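Local coordinates for YCAC GENE product (Escherichia coli, PDB 1YAC), which is probably a hydrolase of unknown substrate specificity, an octameric member of the isochorismatase-like family, at residues V6-N11 with Q161-F166; G44-Y49 with C170-D175; F121-A126 with F131-V136; V117-P122 with D153-A158. One frame throughout, in Å; residues are numbered along the deposited sequence.

Contact 1: residues V6-N11 with Q161-F166; sequences VRLDKN and QLMTWF
The side-chain amide of Gln161 and the backbone of Val6 are joined by two polar links. Gln161 NE2 donates to Val6 O at 2.8 Å; the N-H...O angle of 165° and an acceptor lying close to the amide plane show a straight bond, and it falls on a lone pair of the carbonyl. The second link passes through a water, which accepts from Val6 N at 2.9 Å and donates to Gln161 OE1 at 2.9 Å. Both ends of the amide are thus used, which fixes its flip, and OE1 also accepts from Arg154 NE of a second subunit.

The packing is slight. Gln161 crosses the Val6 side chain at about a right angle, NE2 lying 3.6 Å from Val6 CB. Further along, Leu8 and Met163 make an apolar contact tip to tip, Leu8 CD1 standing 4.0 Å from Met163 SD, and both also touch Phe134 of the neighbouring strand 132-136. Were Gln161 replaced by an alanine, Val6 O would probably lose its donor, and the water and Arg154 NE of the second subunit their shared acceptor. The chemistry implies that the irregular segment 6-11 is fastened to strand 161-163, outermost in this chain's parallel sheet, by one amide, with a small apolar contact beside it.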
loop_
_atom_site.group_PDB
_atom_site.type_symbol
_atom_site.label_atom_id
_atom_site.label_comp_id
_atom_site.label_asym_id
_atom_site.label_seq_id
_atom_site.Cartn_x
_atom_site.Cartn_y
_atom_site.Cartn_z
ATOM N N VAL A 6 -24.137 23.768 -6.400
ATOM C CA VAL A 6 -24.639 24.138 -5.073
ATOM C C VAL A 6 -23.399 24.296 -4.185
ATOM O O VAL A 6 -22.917 23.337 -3.567
ATOM C CB VAL A 6 -25.608 23.045 -4.515
ATOM C CG1 VAL A 6 -26.151 23.432 -3.127
ATOM C CG2 VAL A 6 -26.751 22.825 -5.489
ATOM N N ARG A 7 -22.850 25.507 -4.186
ATOM C CA ARG A 7 -21.645 25.807 -3.426
ATOM C C ARG A 7 -21.867 26.459 -2.073
ATOM O O ARG A 7 -22.841 27.190 -1.870
ATOM C CB ARG A 7 -20.685 26.644 -4.267
ATOM C CG ARG A 7 -21.220 27.966 -4.783
ATOM C CD ARG A 7 -20.043 28.758 -5.359
ATOM N NE ARG A 7 -20.429 29.959 -6.095
ATOM C CZ ARG A 7 -19.559 30.785 -6.671
ATOM N NH1 ARG A 7 -18.256 30.545 -6.604
ATOM N NH2 ARG A 7 -19.989 31.863 -7.308
ATOM N N LEU A 8 -20.958 26.169 -1.146
ATOM C CA LEU A 8 -21.013 26.707 0.205
ATOM C C LEU A 8 -21.054 28.220 0.192
ATOM O O LEU A 8 -20.339 28.874 -0.566
ATOM C CB LEU A 8 -19.821 26.226 1.025
ATOM C CG LEU A 8 -19.865 24.750 1.425
ATOM C CD1 LEU A 8 -18.504 24.335 2.030
ATOM C CD2 LEU A 8 -21.007 24.515 2.418
ATOM N N ASP A 9 -21.925 28.745 1.042
ATOM C CA ASP A 9 -22.167 30.167 1.188
ATOM C C ASP A 9 -21.930 30.448 2.666
ATOM O O ASP A 9 -22.680 29.981 3.519
ATOM C CB ASP A 9 -23.619 30.434 0.790
ATOM C CG ASP A 9 -24.015 31.896 0.892
ATOM O OD1 ASP A 9 -23.318 32.705 1.552
ATOM O OD2 ASP A 9 -25.072 32.227 0.312
ATOM N N LYS A 10 -20.909 31.251 2.962
ATOM C CA LYS A 10 -20.559 31.537 4.360
ATOM C C LYS A 10 -21.689 32.180 5.172
ATOM O O LYS A 10 -21.592 32.254 6.382
ATOM C CB LYS A 10 -19.299 32.376 4.471
ATOM C CG LYS A 10 -19.395 33.767 3.881
ATOM C CD LYS A 10 -18.171 34.586 4.247
ATOM C CE LYS A 10 -18.310 36.017 3.725
ATOM N NZ LYS A 10 -17.279 36.937 4.312
ATOM N N ASN A 11 -22.743 32.640 4.497
ATOM C CA ASN A 11 -23.878 33.221 5.172
ATOM C C ASN A 11 -25.072 32.281 5.266
ATOM O O ASN A 11 -26.062 32.604 5.885
ATOM C CB ASN A 11 -24.303 34.498 4.438
ATOM C CG ASN A 11 -23.316 35.660 4.493
ATOM O OD1 ASN A 11 -22.255 35.654 3.934
ATOM N ND2 ASN A 11 -23.677 36.668 5.241
ATOM N N GLN A 161 -22.736 16.081 -0.686
ATOM C CA GLN A 161 -21.557 16.502 -1.432
ATOM C C GLN A 161 -20.350 16.157 -0.553
ATOM O O GLN A 161 -20.302 16.527 0.623
ATOM C CB GLN A 161 -21.609 18.002 -1.729
ATOM C CG GLN A 161 -22.742 18.390 -2.679
ATOM C CD GLN A 161 -22.600 19.793 -3.237
ATOM O OE1 GLN A 161 -21.712 20.057 -4.054
ATOM N NE2 GLN A 161 -23.478 20.702 -2.817
ATOM N N LEU A 162 -19.419 15.375 -1.096
ATOM C CA LEU A 162 -18.234 14.977 -0.351
ATOM C C LEU A 162 -17.167 16.027 -0.566
ATOM O O LEU A 162 -16.806 16.326 -1.699
ATOM C CB LEU A 162 -17.732 13.604 -0.825
ATOM C CG LEU A 162 -18.733 12.443 -0.781
ATOM C CD1 LEU A 162 -17.992 11.171 -1.119
ATOM C CD2 LEU A 162 -19.412 12.325 0.582
ATOM N N MET A 163 -16.707 16.617 0.530
ATOM C CA MET A 163 -15.689 17.649 0.477
ATOM C C MET A 163 -14.611 17.407 1.542
ATOM O O MET A 163 -14.713 16.489 2.371
ATOM C CB MET A 163 -16.345 19.036 0.658
ATOM C CG MET A 163 -17.054 19.567 -0.628
ATOM S SD MET A 163 -17.706 21.196 -0.394
ATOM C CE MET A 163 -16.316 22.188 -0.753
ATOM N N THR A 164 -13.538 18.181 1.463
ATOM C CA THR A 164 -12.454 18.071 2.432
ATOM C C THR A 164 -12.239 19.472 3.004
ATOM O O THR A 164 -12.608 20.456 2.357
ATOM C CB THR A 164 -11.198 17.406 1.802
ATOM O OG1 THR A 164 -10.989 17.901 0.476
ATOM C CG2 THR A 164 -11.429 15.886 1.708
ATOM N N TRP A 165 -11.652 19.575 4.193
ATOM C CA TRP A 165 -11.540 20.878 4.841
ATOM C C TRP A 165 -10.946 22.032 4.056
ATOM O O TRP A 165 -11.484 23.134 4.101
ATOM C CB TRP A 165 -10.949 20.778 6.270
ATOM C CG TRP A 165 -9.457 20.720 6.350
ATOM C CD1 TRP A 165 -8.687 19.607 6.543
ATOM C CD2 TRP A 165 -8.551 21.823 6.219
ATOM N NE1 TRP A 165 -7.354 19.953 6.533
ATOM C CE2 TRP A 165 -7.243 21.307 6.334
ATOM C CE3 TRP A 165 -8.720 23.203 6.011
ATOM C CZ2 TRP A 165 -6.107 22.119 6.248
ATOM C CZ3 TRP A 165 -7.595 24.009 5.924
ATOM C CH2 TRP A 165 -6.303 23.465 6.041
ATOM N N PHE A 166 -9.857 21.796 3.329
ATOM C CA PHE A 166 -9.237 22.878 2.566
ATOM C C PHE A 166 -10.208 23.348 1.477
ATOM O O PHE A 166 -10.390 24.557 1.278
ATOM C CB PHE A 166 -7.899 22.426 1.971
ATOM C CG PHE A 166 -7.219 23.476 1.129
ATOM C CD1 PHE A 166 -6.451 24.477 1.721
ATOM C CD2 PHE A 166 -7.311 23.433 -0.262
ATOM C CE1 PHE A 166 -5.779 25.415 0.941
ATOM C CE2 PHE A 166 -6.644 24.367 -1.048
ATOM C CZ PHE A 166 -5.877 25.358 -0.441
HETATM O O HOH W 1 -23.071 21.100 -6.379
#

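Contact 2: residues G44-Y49 with C170-D175; sequences GDLAKY and CELHRD
Tyr49 carries its ring across to His173 from the last turn of helix 33-49. From CB the ring carbon CG lies anti to the backbone N (chi1 176°), which sends the ring toward helix 165-173. Along the ring, CE2 comes within 3.9 Å of His173 CD2, and that carbon sits at the tyrosine edge, near the ring plane, so the two rings do not stack face to face. At the tip, Tyr49 OH is 3.9 Å from His173 CD2 and 3.4 Å from His173 NE2. Tyr49 OH is hydrogen-bonded to Asp179 OD2.

The two helices belong to one outer layer of the three-layer alpha-beta-alpha sandwich, and their contact is a side-by-side packing within that layer. One turn before the tyrosine, Leu46 CD1 meets Leu172 CD1 at 3.8 Å, the two side chains crossing at about a right angle. Leu46 reaches this place with CG set between the backbone N and the carbonyl carbon (chi1 78°). Helix 180-190 adds Leu186 against Leu46 and Leu183 against His173. Where helix 165-173 ends, Arg174 takes a positive phi of 69° and folds back, and its NE donates to Glu171 O at 2.8 Å, with the oxygen in the guanidinium plane; NH2 of the same group is hydrogen-bonded to Leu8 O.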
loop_
_atom_site.group_PDB
_atom_site.type_symbol
_atom_site.label_atom_id
_atom_site.label_comp_id
_atom_site.label_asym_id
_atom_site.label_seq_id
_atom_site.Cartn_x
_atom_site.Cartn_y
_atom_site.Cartn_z
ATOM N N GLY A 44 -12.384 23.052 12.940
ATOM C CA GLY A 44 -12.838 23.926 14.010
ATOM C C GLY A 44 -12.381 25.367 13.769
ATOM O O GLY A 44 -13.170 26.317 13.898
ATOM N N ASP A 45 -11.121 25.530 13.369
ATOM C CA ASP A 45 -10.554 26.854 13.116
ATOM C C ASP A 45 -11.268 27.574 11.984
ATOM O O ASP A 45 -11.479 28.791 12.055
ATOM C CB ASP A 45 -9.059 26.769 12.794
ATOM C CG ASP A 45 -8.194 26.565 14.021
ATOM O OD1 ASP A 45 -8.714 26.395 15.150
ATOM O OD2 ASP A 45 -6.965 26.591 13.849
ATOM N N LEU A 46 -11.638 26.845 10.932
ATOM C CA LEU A 46 -12.323 27.490 9.816
ATOM C C LEU A 46 -13.745 27.874 10.216
ATOM O O LEU A 46 -14.233 28.940 9.827
ATOM C CB LEU A 46 -12.283 26.635 8.537
ATOM C CG LEU A 46 -13.187 25.424 8.316
ATOM C CD1 LEU A 46 -14.578 25.847 7.821
ATOM C CD2 LEU A 46 -12.532 24.502 7.294
ATOM N N ALA A 47 -14.394 27.042 11.024
ATOM C CA ALA A 47 -15.747 27.343 11.481
ATOM C C ALA A 47 -15.704 28.650 12.273
ATOM O O ALA A 47 -16.555 29.535 12.107
ATOM C CB ALA A 47 -16.277 26.223 12.353
ATOM N N LYS A 48 -14.691 28.772 13.122
ATOM C CA LYS A 48 -14.515 29.971 13.924
ATOM C C LYS A 48 -14.157 31.169 13.040
ATOM O O LYS A 48 -14.763 32.247 13.158
ATOM C CB LYS A 48 -13.426 29.742 14.977
ATOM C CG LYS A 48 -13.120 30.964 15.824
ATOM C CD LYS A 48 -13.649 30.837 17.239
ATOM C CE LYS A 48 -15.143 30.650 17.288
ATOM N NZ LYS A 48 -15.635 30.741 18.692
ATOM N N TYR A 49 -13.201 30.968 12.137
ATOM C CA TYR A 49 -12.758 32.030 11.232
ATOM C C TYR A 49 -13.900 32.623 10.396
ATOM O O TYR A 49 -14.013 33.845 10.253
ATOM C CB TYR A 49 -11.654 31.521 10.301
ATOM C CG TYR A 49 -11.228 32.547 9.269
ATOM C CD1 TYR A 49 -10.596 33.729 9.653
ATOM C CD2 TYR A 49 -11.482 32.346 7.916
ATOM C CE1 TYR A 49 -10.228 34.683 8.713
ATOM C CE2 TYR A 49 -11.122 33.294 6.972
ATOM C CZ TYR A 49 -10.491 34.459 7.379
ATOM O OH TYR A 49 -10.100 35.393 6.436
ATOM N N CYS A 170 -11.940 27.112 1.030
ATOM C CA CYS A 170 -11.826 27.845 -0.228
ATOM C C CYS A 170 -13.167 28.197 -0.846
ATOM O O CYS A 170 -13.323 29.267 -1.456
ATOM C CB CYS A 170 -10.982 27.062 -1.233
ATOM S SG CYS A 170 -9.214 27.033 -0.864
ATOM N N GLU A 171 -14.129 27.286 -0.733
ATOM C CA GLU A 171 -15.448 27.549 -1.290
ATOM C C GLU A 171 -16.163 28.613 -0.449
ATOM O O GLU A 171 -16.922 29.427 -0.975
ATOM C CB GLU A 171 -16.270 26.263 -1.369
ATOM C CG GLU A 171 -17.416 26.348 -2.376
ATOM C CD GLU A 171 -17.958 24.991 -2.750
ATOM O OE1 GLU A 171 -17.417 24.406 -3.700
ATOM O OE2 GLU A 171 -18.925 24.511 -2.115
ATOM N N LEU A 172 -15.913 28.608 0.854
ATOM C CA LEU A 172 -16.516 29.587 1.752
ATOM C C LEU A 172 -15.911 30.983 1.567
ATOM O O LEU A 172 -16.638 31.983 1.526
ATOM C CB LEU A 172 -16.323 29.165 3.211
ATOM C CG LEU A 172 -17.192 28.029 3.739
ATOM C CD1 LEU A 172 -16.644 27.540 5.069
ATOM C CD2 LEU A 172 -18.621 28.499 3.891
ATOM N N HIS A 173 -14.588 31.045 1.464
ATOM C CA HIS A 173 -13.888 32.309 1.347
ATOM C C HIS A 173 -14.113 32.993 0.014
ATOM O O HIS A 173 -14.232 34.222 -0.044
ATOM C CB HIS A 173 -12.381 32.118 1.570
ATOM C CG HIS A 173 -11.673 33.363 2.012
ATOM N ND1 HIS A 173 -10.744 34.013 1.230
ATOM C CD2 HIS A 173 -11.724 34.044 3.183
ATOM C CE1 HIS A 173 -10.244 35.037 1.902
ATOM N NE2 HIS A 173 -10.820 35.079 3.087
ATOM N N ARG A 174 -14.085 32.214 -1.065
ATOM C CA ARG A 174 -14.302 32.734 -2.428
ATOM C C ARG A 174 -13.214 33.623 -3.011
ATOM O O ARG A 174 -12.801 33.422 -4.159
ATOM C CB ARG A 174 -15.614 33.525 -2.513
ATOM C CG ARG A 174 -16.863 32.771 -2.147
ATOM C CD ARG A 174 -17.152 31.650 -3.118
ATOM N NE ARG A 174 -18.401 30.993 -2.749
ATOM C CZ ARG A 174 -19.604 31.468 -3.049
ATOM N NH1 ARG A 174 -19.716 32.596 -3.742
ATOM N NH2 ARG A 174 -20.695 30.847 -2.610
ATOM N N ASP A 175 -12.725 34.587 -2.227
ATOM C CA ASP A 175 -11.730 35.567 -2.665
ATOM C C ASP A 175 -10.710 35.901 -1.596
ATOM O O ASP A 175 -11.056 36.363 -0.518
ATOM C CB ASP A 175 -12.451 36.859 -3.076
ATOM C CG ASP A 175 -11.609 37.729 -4.032
ATOM O OD1 ASP A 175 -10.460 38.101 -3.716
ATOM O OD2 ASP A 175 -12.112 38.004 -5.145
#

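Contact 3: residues F121-A126 with F131-V136; sequences FPALSA and FDVFVV
Phe131 is bonded back to Ala126 across the short link between helix and strand in a beta-alpha-beta unit, in which helix 115-128 connects strand 107-112 to strand 132-136. Phe131 N donates to Ala126 O at 3.0 Å, with an N-H...O angle of 158° and the donor somewhat tilted from the carbonyl plane. The same oxygen lies at the edge of the Phe131 ring, 3.5 Å from CD2, so the residue approaches it with both backbone and ring.

Val133 supplies the rest of the first shell. Its CG1, anti to the backbone N (chi1 178°), meets Ala123 CB at 3.9 Å, while CG2 reaches Ala126 CB at 3.8 Å and also lies against Ala123 O. Ala123 also lies beside Val135, more distantly. With small alanines at these positions the helix can lie close to the sheet: the axis of segment 121-126 passes 8.6 Å from that of strand 132-136, and the two run nearly antiparallel at 159°, as expected for a connection that returns to start a parallel strand.

Further out, backbone bonds from strand 132-136 to Leu108 on one side and Gln161 on the other hold Val133 in the sheet. Leu108 also packs on Ala126 and Phe131. Away from the strand, Ser125 OG donates to Phe121 O at 3.1 Å, from above the carbonyl plane, and this oxygen also accepts from Ser125 N.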
loop_
_atom_site.group_PDB
_atom_site.type_symbol
_atom_site.label_atom_id
_atom_site.label_comp_id
_atom_site.label_asym_id
_atom_site.label_seq_id
_atom_site.Cartn_x
_atom_site.Cartn_y
_atom_site.Cartn_z
ATOM N N PHE A 121 -25.596 8.871 9.416
ATOM C CA PHE A 121 -26.999 8.845 9.856
ATOM C C PHE A 121 -27.624 10.252 9.840
ATOM O O PHE A 121 -28.650 10.473 9.167
ATOM C CB PHE A 121 -27.159 8.153 11.220
ATOM C CG PHE A 121 -26.812 6.671 11.219
ATOM C CD1 PHE A 121 -26.341 6.031 10.069
ATOM C CD2 PHE A 121 -26.939 5.923 12.388
ATOM C CE1 PHE A 121 -25.995 4.658 10.083
ATOM C CE2 PHE A 121 -26.597 4.552 12.409
ATOM C CZ PHE A 121 -26.123 3.923 11.252
ATOM N N PRO A 122 -27.014 11.223 10.556
ATOM C CA PRO A 122 -27.630 12.552 10.513
ATOM C C PRO A 122 -27.533 13.202 9.127
ATOM O O PRO A 122 -28.409 13.991 8.748
ATOM C CB PRO A 122 -26.880 13.317 11.606
ATOM C CG PRO A 122 -25.568 12.616 11.696
ATOM C CD PRO A 122 -25.942 11.178 11.566
ATOM N N ALA A 123 -26.486 12.877 8.360
ATOM C CA ALA A 123 -26.377 13.439 7.003
ATOM C C ALA A 123 -27.588 12.984 6.169
ATOM O O ALA A 123 -28.221 13.789 5.494
ATOM C CB ALA A 123 -25.067 13.009 6.318
ATOM N N LEU A 124 -27.922 11.698 6.251
ATOM C CA LEU A 124 -29.039 11.144 5.494
ATOM C C LEU A 124 -30.368 11.715 5.982
ATOM O O LEU A 124 -31.255 12.020 5.180
ATOM C CB LEU A 124 -29.031 9.607 5.591
ATOM C CG LEU A 124 -27.787 8.919 5.013
ATOM C CD1 LEU A 124 -27.827 7.414 5.275
ATOM C CD2 LEU A 124 -27.676 9.208 3.526
ATOM N N SER A 125 -30.504 11.850 7.297
ATOM C CA SER A 125 -31.722 12.403 7.896
ATOM C C SER A 125 -31.912 13.847 7.439
ATOM O O SER A 125 -33.012 14.243 7.051
ATOM C CB SER A 125 -31.627 12.360 9.426
ATOM O OG SER A 125 -31.654 11.021 9.929
ATOM N N ALA A 126 -30.825 14.613 7.448
ATOM C CA ALA A 126 -30.846 16.018 7.044
ATOM C C ALA A 126 -31.208 16.186 5.561
ATOM O O ALA A 126 -31.950 17.104 5.194
ATOM C CB ALA A 126 -29.503 16.677 7.361
ATOM N N PHE A 131 -32.199 19.680 3.661
ATOM C CA PHE A 131 -30.965 20.458 3.793
ATOM C C PHE A 131 -29.937 20.091 2.716
ATOM O O PHE A 131 -29.962 18.989 2.163
ATOM C CB PHE A 131 -30.312 20.207 5.159
ATOM C CG PHE A 131 -31.056 20.810 6.319
ATOM C CD1 PHE A 131 -30.779 22.107 6.738
ATOM C CD2 PHE A 131 -32.005 20.064 7.018
ATOM C CE1 PHE A 131 -31.437 22.652 7.849
ATOM C CE2 PHE A 131 -32.665 20.595 8.120
ATOM C CZ PHE A 131 -32.378 21.892 8.535
ATOM N N ASP A 132 -29.048 21.024 2.410
ATOM C CA ASP A 132 -27.963 20.760 1.475
ATOM C C ASP A 132 -26.830 20.331 2.394
ATOM O O ASP A 132 -26.377 21.108 3.225
ATOM C CB ASP A 132 -27.605 22.018 0.696
ATOM C CG ASP A 132 -28.660 22.356 -0.323
ATOM O OD1 ASP A 132 -29.229 21.401 -0.898
ATOM O OD2 ASP A 132 -28.952 23.552 -0.516
ATOM N N VAL A 133 -26.395 19.089 2.250
ATOM C CA VAL A 133 -25.367 18.532 3.120
ATOM C C VAL A 133 -24.006 18.397 2.461
ATOM O O VAL A 133 -23.886 17.894 1.347
ATOM C CB VAL A 133 -25.828 17.149 3.664
ATOM C CG1 VAL A 133 -24.759 16.507 4.539
ATOM C CG2 VAL A 133 -27.134 17.304 4.452
ATOM N N PHE A 134 -22.984 18.826 3.195
ATOM C CA PHE A 134 -21.597 18.782 2.753
ATOM C C PHE A 134 -20.833 18.007 3.842
ATOM O O PHE A 134 -20.761 18.446 4.994
ATOM C CB PHE A 134 -21.048 20.211 2.643
ATOM C CG PHE A 134 -21.781 21.076 1.646
ATOM C CD1 PHE A 134 -23.025 21.618 1.954
ATOM C CD2 PHE A 134 -21.210 21.369 0.414
ATOM C CE1 PHE A 134 -23.694 22.452 1.044
ATOM C CE2 PHE A 134 -21.856 22.195 -0.502
ATOM C CZ PHE A 134 -23.106 22.739 -0.186
ATOM N N VAL A 135 -20.301 16.845 3.485
ATOM C CA VAL A 135 -19.566 16.005 4.429
ATOM C C VAL A 135 -18.069 16.280 4.336
ATOM O O VAL A 135 -17.516 16.306 3.232
ATOM C CB VAL A 135 -19.829 14.508 4.122
ATOM C CG1 VAL A 135 -18.969 13.607 4.999
ATOM C CG2 VAL A 135 -21.313 14.203 4.316
ATOM N N VAL A 136 -17.420 16.548 5.469
ATOM C CA VAL A 136 -15.976 16.791 5.465
ATOM C C VAL A 136 -15.342 15.417 5.704
ATOM O O VAL A 136 -15.139 14.991 6.843
ATOM C CB VAL A 136 -15.556 17.797 6.552
ATOM C CG1 VAL A 136 -14.160 18.289 6.275
ATOM C CG2 VAL A 136 -16.510 18.980 6.581
#

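Contact 4: residues V117-P122 with D153-A158; sequences VCVAFP and DRMSQA. Unlike the reference sequence in segment 153-158: Met155 (reference Leu).
Met155 lays its thioether against Ala120. Its chain leaves CB with CG anti to the carbonyl carbon (chi1 -64°), runs straight to the sulfur and bends only at chi3, which places SD 3.7 Å from Ala120 CA and 3.9 Å from Ala120 CB. The same sulfur meets Val119 CG1 at 4.1 Å, where the two side chains cross at about a right angle.

Helices 115-128 and 145-158 are neighbours in one outer layer of the alpha-beta-alpha sandwich; the axes of segments 117-122 and 153-158 run 17° from parallel, 10.1 Å apart at their closest. Val135 of the central sheet touches both Val119 and Met155, so this sulfur-centred packing faces the strands. Met155 differs from the reference sequence, which has leucine.

On another side of the interface Arg154 and Phe121 approach obliquely, with guanidinium and ring planes 89° apart. Phe121 CE1 comes to the edge of the guanidinium, near its plane, at 3.8 Å from Arg154 NH1. One face of the phenyl ring is covered by Val117 CA, over its centre. The extended arginine finds its polar partners in a neighbouring subunit: NE donates to Gln161 OE1 there and NH1 forms a salt bridge with Glu171.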
loop_
_atom_site.group_PDB
_atom_site.type_symbol
_atom_site.label_atom_id
_atom_site.label_comp_id
_atom_site.label_asym_id
_atom_site.label_seq_id
_atom_site.Cartn_x
_atom_site.Cartn_y
_atom_site.Cartn_z
ATOM N N VAL A 117 -21.672 6.089 10.876
ATOM C CA VAL A 117 -22.748 6.151 11.854
ATOM C C VAL A 117 -23.033 7.583 12.301
ATOM O O VAL A 117 -24.026 8.180 11.897
ATOM C CB VAL A 117 -22.444 5.284 13.100
ATOM C CG1 VAL A 117 -23.499 5.526 14.190
ATOM C CG2 VAL A 117 -22.431 3.812 12.712
ATOM N N CYS A 118 -22.117 8.181 13.053
ATOM C CA CYS A 118 -22.367 9.527 13.545
ATOM C C CYS A 118 -22.394 10.622 12.500
ATOM O O CYS A 118 -22.960 11.684 12.748
ATOM C CB CYS A 118 -21.456 9.861 14.713
ATOM S SG CYS A 118 -21.735 8.696 16.043
ATOM N N VAL A 119 -21.771 10.384 11.347
ATOM C CA VAL A 119 -21.812 11.359 10.270
ATOM C C VAL A 119 -22.915 10.981 9.283
ATOM O O VAL A 119 -23.840 11.757 9.046
ATOM C CB VAL A 119 -20.471 11.470 9.518
ATOM C CG1 VAL A 119 -20.616 12.398 8.297
ATOM C CG2 VAL A 119 -19.413 12.027 10.459
ATOM N N ALA A 120 -22.846 9.765 8.750
ATOM C CA ALA A 120 -23.834 9.307 7.768
ATOM C C ALA A 120 -25.294 9.349 8.207
ATOM O O ALA A 120 -26.149 9.827 7.453
ATOM C CB ALA A 120 -23.480 7.898 7.269
ATOM N N PHE A 121 -25.596 8.871 9.416
ATOM C CA PHE A 121 -26.999 8.845 9.856
ATOM C C PHE A 121 -27.624 10.252 9.840
ATOM O O PHE A 121 -28.650 10.473 9.167
ATOM C CB PHE A 121 -27.159 8.153 11.220
ATOM C CG PHE A 121 -26.812 6.671 11.219
ATOM C CD1 PHE A 121 -26.341 6.031 10.069
ATOM C CD2 PHE A 121 -26.939 5.923 12.388
ATOM C CE1 PHE A 121 -25.995 4.658 10.083
ATOM C CE2 PHE A 121 -26.597 4.552 12.409
ATOM C CZ PHE A 121 -26.123 3.923 11.252
ATOM N N PRO A 122 -27.014 11.223 10.556
ATOM C CA PRO A 122 -27.630 12.552 10.513
ATOM C C PRO A 122 -27.533 13.202 9.127
ATOM O O PRO A 122 -28.409 13.991 8.748
ATOM C CB PRO A 122 -26.880 13.317 11.606
ATOM C CG PRO A 122 -25.568 12.616 11.696
ATOM C CD PRO A 122 -25.942 11.178 11.566
ATOM N N ASP A 153 -20.161 6.018 -0.376
ATOM C CA ASP A 153 -21.097 5.585 -1.400
ATOM C C ASP A 153 -22.533 5.865 -0.966
ATOM O O ASP A 153 -23.326 6.462 -1.711
ATOM C CB ASP A 153 -20.925 4.091 -1.681
ATOM C CG ASP A 153 -21.784 3.627 -2.855
ATOM O OD1 ASP A 153 -22.960 3.286 -2.637
ATOM O OD2 ASP A 153 -21.290 3.633 -4.000
ATOM N N ARG A 154 -22.845 5.486 0.267
ATOM C CA ARG A 154 -24.189 5.675 0.808
ATOM C C ARG A 154 -24.596 7.154 0.887
ATOM O O ARG A 154 -25.711 7.516 0.505
ATOM C CB ARG A 154 -24.311 5.007 2.182
ATOM C CG ARG A 154 -25.767 4.784 2.607
ATOM C CD ARG A 154 -25.878 4.155 3.986
ATOM N NE ARG A 154 -27.266 3.790 4.265
ATOM C CZ ARG A 154 -27.762 3.594 5.480
ATOM N NH1 ARG A 154 -26.984 3.724 6.548
ATOM N NH2 ARG A 154 -29.041 3.279 5.626
ATOM N N MET A 155 -23.687 8.011 1.346
ATOM C CA MET A 155 -23.988 9.435 1.455
ATOM C C MET A 155 -24.090 10.113 0.085
ATOM O O MET A 155 -25.014 10.893 -0.169
ATOM C CB MET A 155 -22.962 10.134 2.352
ATOM C CG MET A 155 -23.012 9.638 3.794
ATOM S SD MET A 155 -21.866 10.468 4.891
ATOM C CE MET A 155 -20.275 9.847 4.339
ATOM N N SER A 156 -23.177 9.769 -0.815
ATOM C CA SER A 156 -23.174 10.331 -2.163
ATOM C C SER A 156 -24.458 9.940 -2.914
ATOM O O SER A 156 -25.073 10.773 -3.581
ATOM C CB SER A 156 -21.945 9.834 -2.931
ATOM O OG SER A 156 -21.855 10.467 -4.194
ATOM N N GLN A 157 -24.849 8.676 -2.760
ATOM C CA GLN A 157 -26.042 8.076 -3.363
ATOM C C GLN A 157 -27.272 8.912 -2.957
ATOM O O GLN A 157 -28.157 9.182 -3.778
ATOM C CB GLN A 157 -26.141 6.612 -2.855
ATOM C CG GLN A 157 -27.323 5.737 -3.317
ATOM C CD GLN A 157 -27.235 4.261 -2.803
ATOM O OE1 GLN A 157 -27.286 3.996 -1.591
ATOM N NE2 GLN A 157 -27.140 3.308 -3.739
ATOM N N ALA A 158 -27.274 9.388 -1.714
ATOM C CA ALA A 158 -28.380 10.184 -1.186
ATOM C C ALA A 158 -28.341 11.648 -1.602
ATOM O O ALA A 158 -29.297 12.379 -1.375
ATOM C CB ALA A 158 -28.414 10.085 0.324
#

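How the contacts relate
Contacts 3 and 4 lie together, their centres 7 Å apart, sharing Phe121, Pro122 and helix 115-128. The centre of contact 2 is about 23 Å from that of contact 4, on the opposite side of the chain's centre, so the two belong to different outer layers. Contact 1 lies between, its centre 9 Å from that of contact 2 and 12 Å from that of contact 3; it shares helix 165-173 with the former, and its strand 161-163 neighbours strand 132-136 of the latter. Along the chain, contacts 3 and 4 are nested inside the loops closed by contacts 1 and 2, whose segments alternate. Contact 4 of one subunit meets residues of contacts 1 and 2 of another, so these regions also take part in the octamer's subunit interfaces.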